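Local coordinates for protein insulinase family protease (Yersinia pestis, PDB 3GO9) that belongs to the M16 (insulinase) family of peptidases, which cut peptides in a chamber between two related halves, and probably acts as a protease, at residues A[267-272]-A[339-344]; A[33-38]-A[227-232]; A[78-83]-A[149-154]; A[173-178]-A[325-330]; A[293-298]-A[432-437]. All blocks are in the same frame, centred on the assembly; numbering follows the deposited sequence.

In the fold
Contacts 2 and 3 lie in the N-terminal half of the chain, contacts 1 and 5 in the C-terminal half, and contact 4 sets helix 170-175 against the C-terminal sheet. Contacts 1 and 2 are buried and largely aliphatic or aromatic: in each a helix side chain packs on an inner strand of a sheet. Contacts 3 and 5 are partly buried helix-helix meetings, one made by selenium on small alanines, the other by flat polar groups. Contact 4, about 13 Å from the chain's centre, is polar, two arginines converging on an aspartate of the same sheet. It touches contact 1, with which it uses neighbouring strands, 267-276 and 327-336.

Contact 1. Residues A[267-272]-A[339-344]; sequences DTLSLM and ENLTAN
One turn beyond Leu341, whose side chain meets Asp267 and Leu269, ND2 of Asn344 is gripped by two acceptors, Thr336 OG1 and the backbone O of Lys313. The grip ties the first turn of helix 341-358 to the end of the strand before it. That turn is closed by Asn344 N, 3.0 Å from Asn340 O. Leu341 carries the contact itself and divides its two methyls between two partners. CD1 rests against CB of Leu269 at 3.8 Å and reaches CD2 of the same leucine at 4.2 Å. CD2 of Leu341 instead lies 3.8 Å from OD2 of Asp267. With CG of Leu341 anti to the backbone N, the torsion (chi1 179°) carries the fork to Asp267 and Leu269, and the side chain crosses both at about a right angle. The setting is the alpha-beta layer of the C-terminal half: strand 267-276 is the middle one of five, antiparallel to both 440-446 and 327-336, and helix 341-358 covers one side of the sheet. Residues two apart on the strand face that helix, which continues the packing with Met345 on Leu269 and Val348 and Leu352 on Leu271. Alternate residues turn to the other side, where Ser270 OG is bonded to ND1 of His333, a zinc ligand together with Asp320, making Ser270 a second-shell residue. The Asp267 carboxylate is buried beside the leucine methyl, and its OD1 lies close to OE2 of Glu449; such a pair could raise the affinity of one of the two acids for a proton.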
# COMPACT_ATOMS: atom_id res chain seq x y z
N ASP A 267 13.31 -5.19 -21.67
CA ASP A 267 13.07 -3.79 -21.24
C ASP A 267 11.67 -3.62 -20.67
O ASP A 267 10.75 -4.30 -21.08
CB ASP A 267 13.23 -2.78 -22.40
CG ASP A 267 14.66 -2.63 -22.88
OD1 ASP A 267 15.55 -3.27 -22.32
OD2 ASP A 267 14.89 -1.87 -23.85
N THR A 268 11.51 -2.66 -19.76
CA THR A 268 10.19 -2.11 -19.51
C THR A 268 10.31 -0.61 -19.66
O THR A 268 11.07 0.00 -18.93
CB THR A 268 9.67 -2.42 -18.09
OG1 THR A 268 9.52 -3.85 -17.97
CG2 THR A 268 8.35 -1.74 -17.85
N LEU A 269 9.62 -0.03 -20.63
CA LEU A 269 9.46 1.40 -20.66
C LEU A 269 8.20 1.78 -19.91
O LEU A 269 7.10 1.33 -20.25
CB LEU A 269 9.34 1.89 -22.14
CG LEU A 269 9.04 3.39 -22.27
CD1 LEU A 269 10.24 4.16 -21.68
CD2 LEU A 269 8.82 3.80 -23.71
N SER A 270 8.35 2.64 -18.89
CA SER A 270 7.21 3.10 -18.10
C SER A 270 6.94 4.56 -18.48
O SER A 270 7.86 5.37 -18.58
CB SER A 270 7.44 2.92 -16.61
OG SER A 270 7.59 1.50 -16.30
N LEU A 271 5.68 4.83 -18.77
CA LEU A 271 5.18 6.19 -18.99
C LEU A 271 4.52 6.54 -17.68
O LEU A 271 3.46 5.96 -17.31
CB LEU A 271 4.17 6.22 -20.17
CG LEU A 271 4.59 5.56 -21.48
CD1 LEU A 271 3.46 5.81 -22.53
CD2 LEU A 271 5.92 6.02 -22.03
N MSE A 272 5.12 7.48 -16.94
CA MSE A 272 4.74 7.74 -15.53
C MSE A 272 4.21 9.11 -15.32
O MSE A 272 4.70 10.06 -15.91
CB MSE A 272 5.92 7.72 -14.55
CG MSE A 272 7.13 6.94 -14.86
SE MSE A 272 7.42 5.98 -13.24
CE MSE A 272 5.90 4.91 -13.71
N GLU A 339 14.83 -4.58 -29.07
CA GLU A 339 14.73 -4.57 -30.53
C GLU A 339 13.37 -4.07 -31.01
O GLU A 339 13.24 -3.60 -32.14
CB GLU A 339 14.99 -5.98 -31.06
CG GLU A 339 16.45 -6.44 -30.91
CD GLU A 339 16.83 -7.06 -29.55
OE1 GLU A 339 16.00 -7.12 -28.60
OE2 GLU A 339 18.01 -7.48 -29.44
N ASN A 340 12.36 -4.19 -30.16
CA ASN A 340 10.99 -3.78 -30.48
C ASN A 340 10.54 -2.54 -29.71
O ASN A 340 9.41 -2.12 -29.85
CB ASN A 340 10.03 -4.92 -30.14
CG ASN A 340 10.40 -6.23 -30.80
OD1 ASN A 340 10.62 -7.23 -30.12
ND2 ASN A 340 10.44 -6.24 -32.11
N LEU A 341 11.43 -1.94 -28.93
CA LEU A 341 11.10 -0.79 -28.08
C LEU A 341 10.50 0.40 -28.82
O LEU A 341 9.43 0.87 -28.44
CB LEU A 341 12.36 -0.35 -27.35
CG LEU A 341 12.22 0.86 -26.41
CD1 LEU A 341 11.21 0.73 -25.26
CD2 LEU A 341 13.62 1.18 -25.82
N THR A 342 11.19 0.91 -29.83
CA THR A 342 10.70 2.10 -30.53
C THR A 342 9.33 1.84 -31.19
O THR A 342 8.43 2.65 -31.05
CB THR A 342 11.69 2.62 -31.54
OG1 THR A 342 12.96 2.88 -30.93
CG2 THR A 342 11.16 3.89 -32.16
N ALA A 343 9.14 0.69 -31.82
CA ALA A 343 7.85 0.36 -32.43
C ALA A 343 6.74 0.27 -31.39
O ALA A 343 5.64 0.77 -31.59
CB ALA A 343 7.95 -0.96 -33.22
N ASN A 344 7.03 -0.37 -30.25
CA ASN A 344 6.05 -0.58 -29.22
C ASN A 344 5.69 0.71 -28.48
O ASN A 344 4.52 0.98 -28.19
CB ASN A 344 6.48 -1.71 -28.27
CG ASN A 344 6.21 -3.10 -28.85
OD1 ASN A 344 5.29 -3.24 -29.66
ND2 ASN A 344 7.03 -4.10 -28.50

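Contact 2. Residues A[33-38]-A[227-232]; sequences NGFSWQ and AQISKA
Trp37 holds CG between its backbone N and carbonyl carbon (chi1 56°), while Ile229 has CG1 beside its N (chi1 -72°) and CG2 anti to it; these torsions bring the CG2 methyl of Ile229 obliquely to the five-membered ring of the indole. The contact belongs to the alpha-beta layer of the N-terminal half, in which helix 222-233 packs on the seven-stranded mixed sheet near strand 36-41. That strand runs parallel to 212-218, the strand leading into the helix, and Ile229 also touches Leu214 there. The methyl comes closest to CD1 of Trp37 at 3.8 Å, with CG at 4.0 Å and CB at 4.1 Å from the same CG2. A second aromatic group, two residues earlier on the same side of the chain, reaches the methyl from another direction: CE2 of Phe35 is 4.3 Å from CG2 of Ile229. One branch of a single isoleucine thus serves two rings, and the contact is wholly apolar. Beyond the isoleucine, Phe35 stacks with the ring of Phe233, the last residue of the helix, and packs against Met212, Pro209 and Leu236. The turn before the strand is pinned to the same end of the helix, where ND2 of Asn33 donates to the backbone O atoms of Phe233 and Leu236. The other end of that amide closes an Asx turn over Gly34: Phe35 N donates to Asn33 OD1 at 3.0 Å, nearly straight at 162°, from above the carbonyl plane.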
# COMPACT_ATOMS: atom_id res chain seq x y z
N ASN A 33 -3.94 4.87 27.82
CA ASN A 33 -2.52 5.17 27.47
C ASN A 33 -2.30 5.57 26.01
O ASN A 33 -1.13 5.76 25.56
CB ASN A 33 -1.64 3.97 27.83
CG ASN A 33 -1.98 2.74 27.04
OD1 ASN A 33 -2.84 2.77 26.15
ND2 ASN A 33 -1.30 1.65 27.34
N GLY A 34 -3.39 5.72 25.28
CA GLY A 34 -3.38 6.14 23.88
C GLY A 34 -3.28 5.02 22.85
O GLY A 34 -3.30 5.29 21.62
N PHE A 35 -3.19 3.79 23.33
CA PHE A 35 -3.21 2.62 22.43
C PHE A 35 -4.52 2.55 21.65
O PHE A 35 -5.57 2.75 22.21
CB PHE A 35 -3.02 1.37 23.24
CG PHE A 35 -2.82 0.12 22.42
CD1 PHE A 35 -1.55 -0.27 22.09
CD2 PHE A 35 -3.90 -0.64 22.01
CE1 PHE A 35 -1.34 -1.43 21.35
CE2 PHE A 35 -3.71 -1.82 21.26
CZ PHE A 35 -2.42 -2.22 20.94
N SER A 36 -4.45 2.36 20.32
CA SER A 36 -5.65 2.35 19.47
C SER A 36 -5.93 0.97 18.98
O SER A 36 -5.00 0.18 18.74
CB SER A 36 -5.42 3.26 18.27
OG SER A 36 -5.26 4.63 18.69
N TRP A 37 -7.21 0.66 18.81
CA TRP A 37 -7.56 -0.64 18.22
C TRP A 37 -8.76 -0.48 17.28
O TRP A 37 -9.58 0.43 17.46
CB TRP A 37 -7.85 -1.70 19.29
CG TRP A 37 -8.90 -1.36 20.28
CD1 TRP A 37 -8.73 -0.74 21.50
CD2 TRP A 37 -10.32 -1.63 20.18
NE1 TRP A 37 -9.93 -0.60 22.15
CE2 TRP A 37 -10.92 -1.15 21.37
CE3 TRP A 37 -11.11 -2.24 19.22
CZ2 TRP A 37 -12.31 -1.25 21.62
CZ3 TRP A 37 -12.50 -2.34 19.45
CH2 TRP A 37 -13.08 -1.84 20.64
N GLN A 38 -8.82 -1.41 16.31
CA GLN A 38 -9.88 -1.39 15.33
C GLN A 38 -10.25 -2.84 15.05
O GLN A 38 -9.39 -3.65 14.84
CB GLN A 38 -9.45 -0.71 14.05
CG GLN A 38 -8.95 0.71 14.18
CD GLN A 38 -8.72 1.42 12.86
OE1 GLN A 38 -9.20 1.00 11.78
NE2 GLN A 38 -7.96 2.49 12.93
N ALA A 227 -12.40 -6.68 25.46
CA ALA A 227 -11.91 -6.82 26.82
C ALA A 227 -10.52 -7.42 26.88
O ALA A 227 -9.71 -6.99 27.67
CB ALA A 227 -12.90 -7.60 27.70
N GLN A 228 -10.23 -8.37 26.00
CA GLN A 228 -8.94 -8.96 25.98
C GLN A 228 -7.88 -7.98 25.52
O GLN A 228 -6.72 -8.01 25.98
CB GLN A 228 -8.95 -10.11 25.01
CG GLN A 228 -9.62 -11.31 25.52
CD GLN A 228 -9.54 -12.37 24.46
OE1 GLN A 228 -10.28 -12.32 23.52
NE2 GLN A 228 -8.54 -13.27 24.56
N ILE A 229 -8.25 -7.18 24.53
CA ILE A 229 -7.29 -6.15 24.04
C ILE A 229 -6.97 -5.17 25.17
O ILE A 229 -5.80 -4.83 25.40
CB ILE A 229 -7.84 -5.42 22.82
CG1 ILE A 229 -7.83 -6.35 21.59
CG2 ILE A 229 -7.12 -4.05 22.56
CD1 ILE A 229 -8.73 -5.84 20.46
N SER A 230 -7.98 -4.70 25.88
CA SER A 230 -7.72 -3.81 27.02
C SER A 230 -6.81 -4.42 28.06
O SER A 230 -5.85 -3.80 28.53
CB SER A 230 -9.05 -3.44 27.67
OG SER A 230 -8.82 -2.46 28.65
N LYS A 231 -7.04 -5.66 28.40
CA LYS A 231 -6.24 -6.33 29.43
C LYS A 231 -4.80 -6.58 28.96
O LYS A 231 -3.88 -6.52 29.76
CB LYS A 231 -6.89 -7.64 29.87
CG LYS A 231 -8.33 -7.47 30.44
CD LYS A 231 -8.87 -8.77 31.03
CE LYS A 231 -10.21 -8.57 31.74
NZ LYS A 231 -11.35 -8.45 30.84
N ALA A 232 -4.59 -6.82 27.65
CA ALA A 232 -3.27 -7.05 27.09
C ALA A 232 -2.44 -5.80 26.97
O ALA A 232 -1.24 -5.88 27.19
CB ALA A 232 -3.37 -7.76 25.75

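Contact 3. Residues A[78-83]-A[149-154]; sequences ALMSSA and VNAALN
The weakly bonded end of helix 70-80, from Ala78 on, delivers Met80 against Ala151 and Ala152 of helix 146-153. Ala78 itself gives its backbone O to Trp134 NE1, and Leu79 turns to Trp134 and Pro159. Met80, a selenomethionine, makes the whole contact. Its chain bends at chi2 (-64°) and again at chi3 (88°), which lays the selenium along the other helix's backbone. SE lies 3.8 Å from Ala152 N and 3.9 Å from Ala151 C, against the peptide bond joining the two alanines. The methyls add a contact each: Ala151 CB is 4.1 Å from SE of Met80, and Ala152 CB is 4.1 Å from CG of Met80. After Met80 the chain straightens, Ser81 touching Ala143 and Ser82 OG bonding to Asp137 OD2. On the other side, the helix finishes with Asn154 ND2 donating to Asn150 O at 2.8 Å. Helix 70-80 carries the zinc ligand His72, but the HxxEH motif of active M16 peptidases is not kept: the sequence runs His-Leu-Leu-Pro-Arg, replacing both the glutamate and the second histidine, so classical M16 catalysis at this site seems doubtful. The arginine, Arg76, donates from NH1 to Ala152 O. Leu73 and Leu77 pack on Ala152, helix 125-140 packs on Ala78 and Leu79 through Thr138 and Trp134, and helix 196-206 covers Val149.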
# COMPACT_ATOMS: atom_id res chain seq x y z
N ALA A 78 11.84 -10.67 18.97
CA ALA A 78 10.54 -11.14 19.35
C ALA A 78 10.29 -12.57 18.84
O ALA A 78 9.47 -13.30 19.41
CB ALA A 78 9.40 -10.16 18.84
N LEU A 79 11.03 -12.99 17.80
CA LEU A 79 10.96 -14.37 17.29
C LEU A 79 11.99 -15.28 17.94
O LEU A 79 11.91 -16.50 17.83
CB LEU A 79 11.16 -14.41 15.76
CG LEU A 79 10.13 -13.63 14.99
CD1 LEU A 79 10.48 -13.43 13.45
CD2 LEU A 79 8.72 -14.29 15.10
N MSE A 80 13.02 -14.74 18.58
CA MSE A 80 13.99 -15.57 19.27
C MSE A 80 13.40 -16.03 20.58
O MSE A 80 13.57 -17.18 20.98
CB MSE A 80 15.27 -14.79 19.56
CG MSE A 80 15.94 -14.20 18.38
SE MSE A 80 16.59 -15.52 17.10
CE MSE A 80 15.14 -15.74 16.02
N SER A 81 12.75 -15.12 21.29
CA SER A 81 12.23 -15.46 22.60
C SER A 81 11.16 -14.47 22.97
O SER A 81 11.24 -13.29 22.55
CB SER A 81 13.35 -15.50 23.63
OG SER A 81 13.55 -14.27 24.24
N SER A 82 10.17 -14.91 23.73
CA SER A 82 9.11 -14.02 24.15
C SER A 82 8.73 -14.34 25.58
O SER A 82 8.59 -15.51 25.94
CB SER A 82 7.92 -14.11 23.23
OG SER A 82 7.04 -13.00 23.32
N ALA A 83 8.61 -13.31 26.40
CA ALA A 83 8.56 -13.52 27.87
C ALA A 83 7.44 -14.48 28.34
O ALA A 83 7.66 -15.24 29.31
CB ALA A 83 8.45 -12.20 28.62
N VAL A 149 20.15 -10.88 21.22
CA VAL A 149 20.81 -10.15 20.13
C VAL A 149 21.81 -11.06 19.40
O VAL A 149 21.79 -11.18 18.20
CB VAL A 149 21.43 -8.83 20.62
CG1 VAL A 149 22.26 -8.20 19.53
CG2 VAL A 149 20.30 -7.85 21.05
N ASN A 150 22.65 -11.77 20.13
CA ASN A 150 23.58 -12.72 19.54
C ASN A 150 22.83 -13.78 18.74
O ASN A 150 23.16 -14.03 17.60
CB ASN A 150 24.43 -13.35 20.66
CG ASN A 150 25.56 -14.20 20.13
OD1 ASN A 150 26.32 -13.81 19.24
ND2 ASN A 150 25.70 -15.40 20.73
N ALA A 151 21.74 -14.32 19.31
CA ALA A 151 20.97 -15.33 18.61
C ALA A 151 20.38 -14.79 17.31
O ALA A 151 20.43 -15.44 16.27
CB ALA A 151 19.91 -15.89 19.52
N ALA A 152 19.82 -13.59 17.36
CA ALA A 152 19.23 -12.96 16.20
C ALA A 152 20.24 -12.72 15.07
O ALA A 152 19.92 -12.87 13.88
CB ALA A 152 18.53 -11.59 16.64
N LEU A 153 21.45 -12.37 15.43
CA LEU A 153 22.46 -12.04 14.43
C LEU A 153 23.04 -13.30 13.80
O LEU A 153 23.69 -13.22 12.77
CB LEU A 153 23.58 -11.22 15.10
CG LEU A 153 23.06 -9.84 15.48
CD1 LEU A 153 24.09 -9.03 16.23
CD2 LEU A 153 22.60 -9.05 14.26
N ASN A 154 22.80 -14.45 14.45
CA ASN A 154 23.31 -15.73 13.95
C ASN A 154 22.24 -16.60 13.26
O ASN A 154 22.47 -17.77 13.01
CB ASN A 154 23.99 -16.48 15.09
CG ASN A 154 25.34 -15.91 15.40
OD1 ASN A 154 26.27 -16.15 14.65
ND2 ASN A 154 25.46 -15.09 16.45

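Contact 4. Residues A[173-178]-A[325-330]; sequences RYRLKG and YQRAQC
The ionic part of this contact centres on Arg175 and Arg327, which converge on one carboxylate: NH2 of Arg175 forms a salt bridge with OD1 of Asp274, and NH2 of Arg327 with OD2. The shared acid accounts for an approach of 3.8 Å between Arg175 NH2 and Arg327 NE. That nitrogen of Arg327 lies at the edge of the Arg175 guanidinium, in its plane, while the two planes stand 79° apart. Arg175 NH2 has a further acceptor in the backbone O of Ala250. In the M16 architecture, helix 170-175, from the family's N-terminal sequence region, here lies against the five-stranded sheet of the C-terminal half, which holds strand 327-336 and Asp274. Tyr174 reaches the same sheet through Val257 and Leu259. Van der Waals contact is added by CD of Arg327, 4.1 Å from Arg175 NH2, the Arg327 chain being bent at both chi2 and chi3. Separately, two donors approach loosely without a hydrogen bond between them: the Gln329 amide comes to the NE corner of the Arg175 guanidinium, near its plane, NE2 being 4.3 Å from Arg175 NE. This NE is buried with no hydrogen-bond partner in the model.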
# COMPACT_ATOMS: atom_id res chain seq x y z
N ARG A 173 16.11 3.40 -5.77
CA ARG A 173 17.28 4.26 -5.59
C ARG A 173 17.11 5.56 -6.34
O ARG A 173 17.35 6.64 -5.79
CB ARG A 173 18.59 3.59 -6.01
CG ARG A 173 18.97 2.40 -5.18
CD ARG A 173 19.00 2.73 -3.71
NE ARG A 173 19.41 1.59 -2.92
CZ ARG A 173 19.34 1.53 -1.60
NH1 ARG A 173 18.87 2.57 -0.90
NH2 ARG A 173 19.75 0.41 -0.99
N TYR A 174 16.58 5.49 -7.54
CA TYR A 174 16.31 6.73 -8.30
C TYR A 174 15.21 7.55 -7.65
O TYR A 174 15.36 8.75 -7.41
CB TYR A 174 15.92 6.36 -9.75
CG TYR A 174 15.64 7.57 -10.60
CD1 TYR A 174 16.68 8.40 -11.04
CD2 TYR A 174 14.38 7.92 -10.93
CE1 TYR A 174 16.45 9.51 -11.84
CE2 TYR A 174 14.13 9.07 -11.71
CZ TYR A 174 15.16 9.85 -12.15
OH TYR A 174 14.91 10.98 -12.90
N ARG A 175 14.10 6.90 -7.32
CA ARG A 175 12.95 7.57 -6.80
C ARG A 175 13.19 8.25 -5.47
O ARG A 175 12.59 9.29 -5.21
CB ARG A 175 11.74 6.62 -6.71
CG ARG A 175 10.42 7.28 -6.42
CD ARG A 175 9.92 8.13 -7.56
NE ARG A 175 8.82 9.05 -7.20
CZ ARG A 175 8.97 10.22 -6.58
NH1 ARG A 175 10.16 10.63 -6.14
NH2 ARG A 175 7.91 10.96 -6.36
N LEU A 176 14.09 7.68 -4.66
CA LEU A 176 14.49 8.20 -3.35
C LEU A 176 15.25 9.53 -3.43
O LEU A 176 15.40 10.25 -2.44
CB LEU A 176 15.41 7.21 -2.69
CG LEU A 176 14.83 5.99 -2.00
CD1 LEU A 176 15.97 5.06 -1.57
CD2 LEU A 176 14.04 6.43 -0.77
N LYS A 177 15.82 9.85 -4.60
CA LYS A 177 16.69 11.06 -4.65
C LYS A 177 15.90 12.33 -4.28
O LYS A 177 14.74 12.57 -4.71
CB LYS A 177 17.36 11.20 -6.00
CG LYS A 177 18.34 10.12 -6.35
CD LYS A 177 18.91 10.31 -7.71
CE LYS A 177 20.15 9.40 -7.91
NZ LYS A 177 20.51 9.30 -9.35
N GLY A 178 16.50 13.12 -3.40
CA GLY A 178 15.90 14.36 -2.96
C GLY A 178 14.95 14.22 -1.81
O GLY A 178 14.40 15.23 -1.36
N TYR A 325 3.53 7.65 0.21
CA TYR A 325 4.29 8.84 0.56
C TYR A 325 3.67 10.15 0.10
O TYR A 325 4.40 11.05 -0.29
CB TYR A 325 5.75 8.71 0.06
CG TYR A 325 6.36 7.38 0.41
CD1 TYR A 325 6.81 7.13 1.69
CD2 TYR A 325 6.38 6.32 -0.52
CE1 TYR A 325 7.33 5.89 2.03
CE2 TYR A 325 6.88 5.09 -0.18
CZ TYR A 325 7.37 4.90 1.10
OH TYR A 325 7.87 3.69 1.45
N GLN A 326 2.34 10.24 0.17
CA GLN A 326 1.58 11.46 -0.12
C GLN A 326 1.67 11.83 -1.60
O GLN A 326 1.41 13.00 -1.95
CB GLN A 326 2.00 12.63 0.80
CG GLN A 326 1.90 12.29 2.31
CD GLN A 326 2.60 13.31 3.27
OE1 GLN A 326 2.48 13.18 4.49
NE2 GLN A 326 3.32 14.30 2.72
N ARG A 327 2.10 10.88 -2.45
CA ARG A 327 2.12 11.10 -3.92
C ARG A 327 1.21 10.11 -4.61
O ARG A 327 1.12 8.98 -4.19
CB ARG A 327 3.50 10.89 -4.56
CG ARG A 327 4.68 11.35 -3.78
CD ARG A 327 5.03 12.74 -3.98
NE ARG A 327 5.03 13.23 -5.37
CZ ARG A 327 4.89 14.53 -5.68
NH1 ARG A 327 4.77 15.44 -4.71
NH2 ARG A 327 4.86 14.92 -6.94
N ALA A 328 0.57 10.53 -5.69
CA ALA A 328 -0.21 9.61 -6.54
C ALA A 328 0.70 9.29 -7.72
O ALA A 328 1.21 10.23 -8.35
CB ALA A 328 -1.50 10.26 -7.03
N GLN A 329 0.91 8.00 -8.01
CA GLN A 329 1.76 7.58 -9.12
C GLN A 329 0.90 6.74 -10.06
O GLN A 329 0.27 5.77 -9.62
CB GLN A 329 2.95 6.80 -8.63
CG GLN A 329 3.91 6.38 -9.73
CD GLN A 329 5.01 5.49 -9.19
OE1 GLN A 329 4.91 4.26 -9.22
NE2 GLN A 329 6.07 6.11 -8.67
N CYS A 330 0.85 7.11 -11.33
CA CYS A 330 0.07 6.30 -12.24
C CYS A 330 1.11 5.97 -13.41
O CYS A 330 1.86 6.82 -13.89
CB CYS A 330 -1.39 6.93 -12.50
SG CYS A 330 -2.96 6.85 -11.07

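Contact 5. Residues A[293-298]-A[432-437]; sequences DLAREA and KQQLSQ
The amide of Gln434 lies between neighbouring residues of the other helix, CB of Ala295 on one side of its plane and Arg296 on the other. CB of Ala295 sits equally far, 3.8 Å, from OE1 and NE2 of Gln434. On the opposite side NH1 of Arg296 is 3.8 Å from NE2 of Gln434, and the guanidinium, though offset from the amide, is only 8° from parallel to it. CG of Arg296 comes to 3.3 Å from OE1 of Gln434, a value of doubtful weight since both residues are modelled in two conformers. The Gln434 chain reaches across because it is extended beyond CG, whereas Arg296 folds at chi3 (-74°) and returns its guanidinium alongside the amide. No hydrogen bond joins the two segments. NE2 of Gln434 donates to the backbone O of Ser292, one turn back on helix 283-309, and weakly to Glu430 OE2. NH2 of Arg296 binds O1 of a di(hydroxyethyl)ether, probably from the crystallisation liquor. The chain leaving helix 424-435 is tied back by its own side chains: Ser436 OG bonds to Lys432 O at 2.6 Å, and Gln437 NE2 to Gln433 O at 2.7 Å. The latter oxygen also accepts from Ser436 N, which arrives at the opposite face. Around this contact Ala295 packs further on Leu427 and Leu431, Leu294 on Leu368 of helix 362-377, Leu435 on Leu352 and Leu355 of helix 341-358, and Arg296 on Phe319 and Cys321 of the outermost strand 316-324.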
# COMPACT_ATOMS: atom_id res chain seq x y z
N ASP A 293 -9.88 8.57 -11.81
CA ASP A 293 -9.60 7.11 -11.80
C ASP A 293 -10.22 6.43 -13.02
O ASP A 293 -9.59 5.58 -13.65
CB ASP A 293 -10.19 6.54 -10.50
CG ASP A 293 -10.22 5.01 -10.44
OD1 ASP A 293 -9.16 4.40 -10.40
OD2 ASP A 293 -11.34 4.42 -10.32
N LEU A 294 -11.46 6.78 -13.35
CA LEU A 294 -12.15 6.11 -14.45
C LEU A 294 -11.51 6.47 -15.81
O LEU A 294 -11.48 5.61 -16.70
CB LEU A 294 -13.65 6.36 -14.43
CG LEU A 294 -14.45 5.63 -15.50
CD1 LEU A 294 -14.29 4.13 -15.41
CD2 LEU A 294 -15.92 6.03 -15.40
N ALA A 295 -11.06 7.71 -15.97
CA ALA A 295 -10.34 8.13 -17.20
C ALA A 295 -9.07 7.27 -17.35
O ALA A 295 -8.79 6.77 -18.43
CB ALA A 295 -9.98 9.59 -17.14
N ARG A 296 -8.34 7.08 -16.26
CA ARG A 296 -7.15 6.23 -16.28
C ARG A 296 -7.51 4.80 -16.66
O ARG A 296 -6.84 4.18 -17.49
CB ARG A 296 -6.42 6.29 -14.93
CG ARG A 296 -5.78 7.64 -14.67
CD ARG A 296 -4.94 7.67 -13.38
NE ARG A 296 -5.74 7.71 -12.14
CZ ARG A 296 -5.96 8.81 -11.42
NH1 ARG A 296 -5.52 9.99 -11.82
NH2 ARG A 296 -6.68 8.73 -10.31
N GLU A 297 -8.58 4.29 -16.08
CA GLU A 297 -9.01 2.96 -16.35
C GLU A 297 -9.46 2.82 -17.82
O GLU A 297 -9.11 1.83 -18.51
CB GLU A 297 -10.11 2.56 -15.38
CG GLU A 297 -10.54 1.16 -15.47
CD GLU A 297 -11.71 0.86 -14.59
OE1 GLU A 297 -12.37 -0.14 -14.86
OE2 GLU A 297 -11.97 1.61 -13.64
N ALA A 298 -10.14 3.85 -18.31
CA ALA A 298 -10.69 3.83 -19.66
C ALA A 298 -9.55 3.73 -20.67
O ALA A 298 -9.64 2.99 -21.65
CB ALA A 298 -11.44 5.15 -19.92
N LYS A 432 -8.43 14.16 -21.77
CA LYS A 432 -7.64 15.17 -22.43
C LYS A 432 -6.74 15.86 -21.40
O LYS A 432 -5.56 16.05 -21.64
CB LYS A 432 -8.56 16.20 -23.10
CG LYS A 432 -7.75 17.28 -23.83
CD LYS A 432 -8.54 18.38 -24.46
CE LYS A 432 -9.45 17.89 -25.55
NZ LYS A 432 -8.74 17.43 -26.75
N GLN A 433 -7.32 16.23 -20.26
CA GLN A 433 -6.56 16.92 -19.20
C GLN A 433 -5.39 16.08 -18.67
O GLN A 433 -4.26 16.56 -18.60
CB GLN A 433 -7.49 17.32 -18.08
CG GLN A 433 -8.32 18.52 -18.45
CD GLN A 433 -9.55 18.73 -17.60
OE1 GLN A 433 -9.98 17.85 -16.83
NE2 GLN A 433 -10.17 19.93 -17.76
N GLN A 434 -5.66 14.83 -18.36
CA GLN A 434 -4.63 13.90 -17.88
C GLN A 434 -3.50 13.74 -18.89
O GLN A 434 -2.32 13.78 -18.56
CB GLN A 434 -5.23 12.54 -17.59
CG GLN A 434 -5.89 12.51 -16.26
CD GLN A 434 -6.54 11.19 -15.97
OE1 GLN A 434 -6.31 10.20 -16.66
NE2 GLN A 434 -7.36 11.16 -14.92
N LEU A 435 -3.87 13.57 -20.14
CA LEU A 435 -2.87 13.29 -21.15
C LEU A 435 -2.21 14.55 -21.67
O LEU A 435 -1.30 14.46 -22.51
CB LEU A 435 -3.47 12.51 -22.30
CG LEU A 435 -3.91 11.10 -21.91
CD1 LEU A 435 -4.63 10.50 -23.08
CD2 LEU A 435 -2.74 10.24 -21.50
N SER A 436 -2.66 15.71 -21.21
CA SER A 436 -2.03 16.99 -21.56
C SER A 436 -0.90 17.35 -20.57
O SER A 436 -0.14 18.33 -20.73
CB SER A 436 -3.09 18.08 -21.74
OG SER A 436 -4.01 17.74 -22.79
N GLN A 437 -0.77 16.53 -19.54
CA GLN A 437 0.36 16.64 -18.64
C GLN A 437 1.44 15.70 -19.19
O GLN A 437 1.18 14.55 -19.47
CB GLN A 437 -0.08 16.27 -17.23
CG GLN A 437 -1.43 16.93 -16.73
CD GLN A 437 -1.65 18.38 -17.20
OE1 GLN A 437 -0.74 19.23 -17.13
NE2 GLN A 437 -2.86 18.66 -17.72